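Local coordinates for protein putative epimerase (Burkholderia cenocepacia, PDB 4LW8) that probably acts as an NAD(P)-dependent sugar-nucleotide epimerase with an extended Rossmann fold, in the pathway of lipopolysaccharide O-antigen synthesis, at residues F247-E252 with D294-A299. Numbering follows the deposited sequence.
Sequences FNVCSE and DKLRRA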
loop_
_atom_site.group_PDB
_atom_site.type_symbol
_atom_site.label_atom_id
_atom_site.label_comp_id
_atom_site.label_asym_id
_atom_site.label_seq_id
_atom_site.Cartn_x
_atom_site.Cartn_y
_atom_site.Cartn_z
ATOM N N PHE A 247 -15.895 -0.191 -6.681
ATOM C CA PHE A 247 -16.899 0.759 -7.174
ATOM C C PHE A 247 -16.740 2.160 -6.591
ATOM O O PHE A 247 -16.698 2.322 -5.370
ATOM C CB PHE A 247 -18.319 0.275 -6.844
ATOM C CG PHE A 247 -18.697 -1.034 -7.485
ATOM C CD1 PHE A 247 -18.426 -2.231 -6.857
ATOM C CD2 PHE A 247 -19.352 -1.056 -8.703
ATOM C CE1 PHE A 247 -18.780 -3.436 -7.448
ATOM C CE2 PHE A 247 -19.710 -2.253 -9.305
ATOM C CZ PHE A 247 -19.422 -3.445 -8.680
ATOM N N ASN A 248 -16.654 3.165 -7.456
ATOM C CA ASN A 248 -16.884 4.541 -7.025
ATOM C C ASN A 248 -18.291 4.665 -6.437
ATOM O O ASN A 248 -19.248 4.090 -6.973
ATOM C CB ASN A 248 -16.743 5.519 -8.197
ATOM C CG ASN A 248 -15.314 5.680 -8.668
ATOM O OD1 ASN A 248 -14.363 5.346 -7.953
ATOM N ND2 ASN A 248 -15.154 6.197 -9.881
ATOM N N VAL A 249 -18.423 5.410 -5.349
ATOM C CA VAL A 249 -19.742 5.813 -4.853
ATOM C C VAL A 249 -19.714 7.335 -4.763
ATOM O O VAL A 249 -18.923 7.903 -4.009
ATOM C CB VAL A 249 -20.092 5.154 -3.490
ATOM C CG1 VAL A 249 -21.454 5.629 -2.979
ATOM C CG2 VAL A 249 -20.096 3.628 -3.634
ATOM N N CYS A 250 -20.537 7.991 -5.577
ATOM C CA CYS A 250 -20.446 9.446 -5.773
ATOM C C CYS A 250 -21.719 9.982 -6.415
ATOM O O CYS A 250 -22.535 9.205 -6.907
ATOM C CB CYS A 250 -19.245 9.798 -6.643
ATOM S SG CYS A 250 -19.251 8.911 -8.217
ATOM N N SER A 251 -21.880 11.304 -6.401
ATOM C CA SER A 251 -23.096 11.954 -6.896
ATOM C C SER A 251 -22.987 12.256 -8.385
ATOM O O SER A 251 -23.989 12.496 -9.037
ATOM C CB SER A 251 -23.357 13.266 -6.144
ATOM O OG SER A 251 -22.484 14.298 -6.619
ATOM N N GLU A 252 -21.753 12.283 -8.884
ATOM C CA GLU A 252 -21.430 12.687 -10.259
ATOM C C GLU A 252 -21.689 14.178 -10.480
ATOM O O GLU A 252 -21.650 14.657 -11.603
ATOM C CB GLU A 252 -22.215 11.873 -11.295
ATOM C CG GLU A 252 -21.915 10.388 -11.276
ATOM C CD GLU A 252 -22.640 9.632 -12.376
ATOM O OE1 GLU A 252 -23.826 9.941 -12.628
ATOM O OE2 GLU A 252 -22.025 8.728 -12.983
ATOM N N ASP A 294 -20.944 5.223 -13.004
ATOM C CA ASP A 294 -21.522 4.417 -14.075
ATOM C C ASP A 294 -21.332 2.913 -13.866
ATOM O O ASP A 294 -22.199 2.116 -14.236
ATOM C CB ASP A 294 -20.947 4.802 -15.420
ATOM C CG ASP A 294 -21.715 4.177 -16.550
ATOM O OD1 ASP A 294 -22.911 4.518 -16.687
ATOM O OD2 ASP A 294 -21.148 3.320 -17.262
ATOM N N LYS A 295 -20.196 2.513 -13.299
ATOM C CA LYS A 295 -19.988 1.093 -13.049
ATOM C C LYS A 295 -20.992 0.582 -12.003
ATOM O O LYS A 295 -21.581 -0.490 -12.160
ATOM C CB LYS A 295 -18.555 0.814 -12.597
ATOM C CG LYS A 295 -18.241 -0.669 -12.437
ATOM C CD LYS A 295 -16.887 -0.865 -11.767
ATOM C CE LYS A 295 -16.539 -2.349 -11.643
ATOM N NZ LYS A 295 -15.237 -2.537 -10.943
ATOM N N LEU A 296 -21.168 1.351 -10.932
ATOM C CA LEU A 296 -22.157 1.036 -9.908
ATOM C C LEU A 296 -23.566 0.953 -10.506
ATOM O O LEU A 296 -24.323 0.019 -10.230
ATOM C CB LEU A 296 -22.111 2.079 -8.791
ATOM C CG LEU A 296 -23.168 2.006 -7.685
ATOM C CD1 LEU A 296 -23.001 0.755 -6.835
ATOM C CD2 LEU A 296 -23.090 3.256 -6.806
ATOM N N ARG A 297 -23.909 1.935 -11.329
ATOM C CA ARG A 297 -25.236 2.000 -11.930
ATOM C C ARG A 297 -25.509 0.744 -12.761
ATOM O O ARG A 297 -26.583 0.140 -12.664
ATOM C CB ARG A 297 -25.359 3.277 -12.782
ATOM C CG ARG A 297 -26.671 3.456 -13.538
ATOM C CD ARG A 297 -26.617 4.704 -14.434
ATOM N NE ARG A 297 -26.481 5.924 -13.634
ATOM C CZ ARG A 297 -25.406 6.713 -13.610
ATOM N NH1 ARG A 297 -24.339 6.424 -14.345
ATOM N NH2 ARG A 297 -25.401 7.794 -12.840
ATOM N N ARG A 298 -24.522 0.318 -13.536
ATOM C CA ARG A 298 -24.687 -0.870 -14.365
ATOM C C ARG A 298 -24.817 -2.136 -13.524
ATOM O O ARG A 298 -25.415 -3.107 -13.966
ATOM C CB ARG A 298 -23.525 -0.988 -15.350
ATOM C CG ARG A 298 -23.595 0.056 -16.463
ATOM C CD ARG A 298 -22.350 0.039 -17.334
ATOM N NE ARG A 298 -22.425 1.012 -18.427
ATOM C CZ ARG A 298 -22.985 0.773 -19.611
ATOM N NH1 ARG A 298 -23.529 -0.410 -19.869
ATOM N NH2 ARG A 298 -23.002 1.719 -20.543
ATOM N N ALA A 299 -24.271 -2.119 -12.311
ATOM C CA ALA A 299 -24.288 -3.298 -11.439
ATOM C C ALA A 299 -25.552 -3.414 -10.579
ATOM O O ALA A 299 -26.054 -4.514 -10.352
ATOM C CB ALA A 299 -23.059 -3.301 -10.537
HETATM O O HOH W 1 -19.200 3.291 -9.769
#
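F247 reaches the helix 294-299 with the CD2 and CE2 atoms of its ring. F247 CD2 lies 3.7 Å from L296 CA, and F247 CE2 lies 3.7 Å from A299 CB. K295 covers a face of the same ring. Its CG is anti to the backbone N and the chain stays extended, which carries CG, CD and CE across the ring to NZ. The ammonium then sits over the face, with K295 NZ 4.8 Å from the centroid of the F247 ring and 9° off the ring normal, a cation-pi contact. NZ also donates a hydrogen bond to T246 O and forms salt bridges with E245 and a bound HEPES molecule, probably from the crystallisation liquor.

L296 adds a looser apolar contact, its CD2 4.4 Å from V249 CG2. L237 and other residues of helix 227-240 pack on F247, V249 and L296.

A water joins the two backbones. The water O donates to N248 O at 2.9 Å and accepts from L296 N at 3.0 Å.

Salt bridges join E252 to the helix. R297 bends at chi3 and turns its guanidinium to E252. NH2 of R297 donates to E252 OE1 at 2.7 Å, within the guanidinium plane but from above the carboxylate plane; the two planes are 42° apart. R297 NH1 makes a weak salt-bridge bond to D294 OD1, and D294 OD2 accepts from R298 NE in another salt bridge. D294 thus lies between two arginines, which probably steadies its negative charge. The other carboxylate oxygen of E252, OE2, accepts a hydrogen bond from the backbone N of R293.

The helix axis runs at 104° to strand 247-249, which pairs in parallel with strand 180-189. This is a short helix packed across a strand of the mixed sheet in the Rossmann-type fold of the NAD(P)-dependent epimerase/dehydratase family, with a salt-bridge network of E252, D294, R297 and R298.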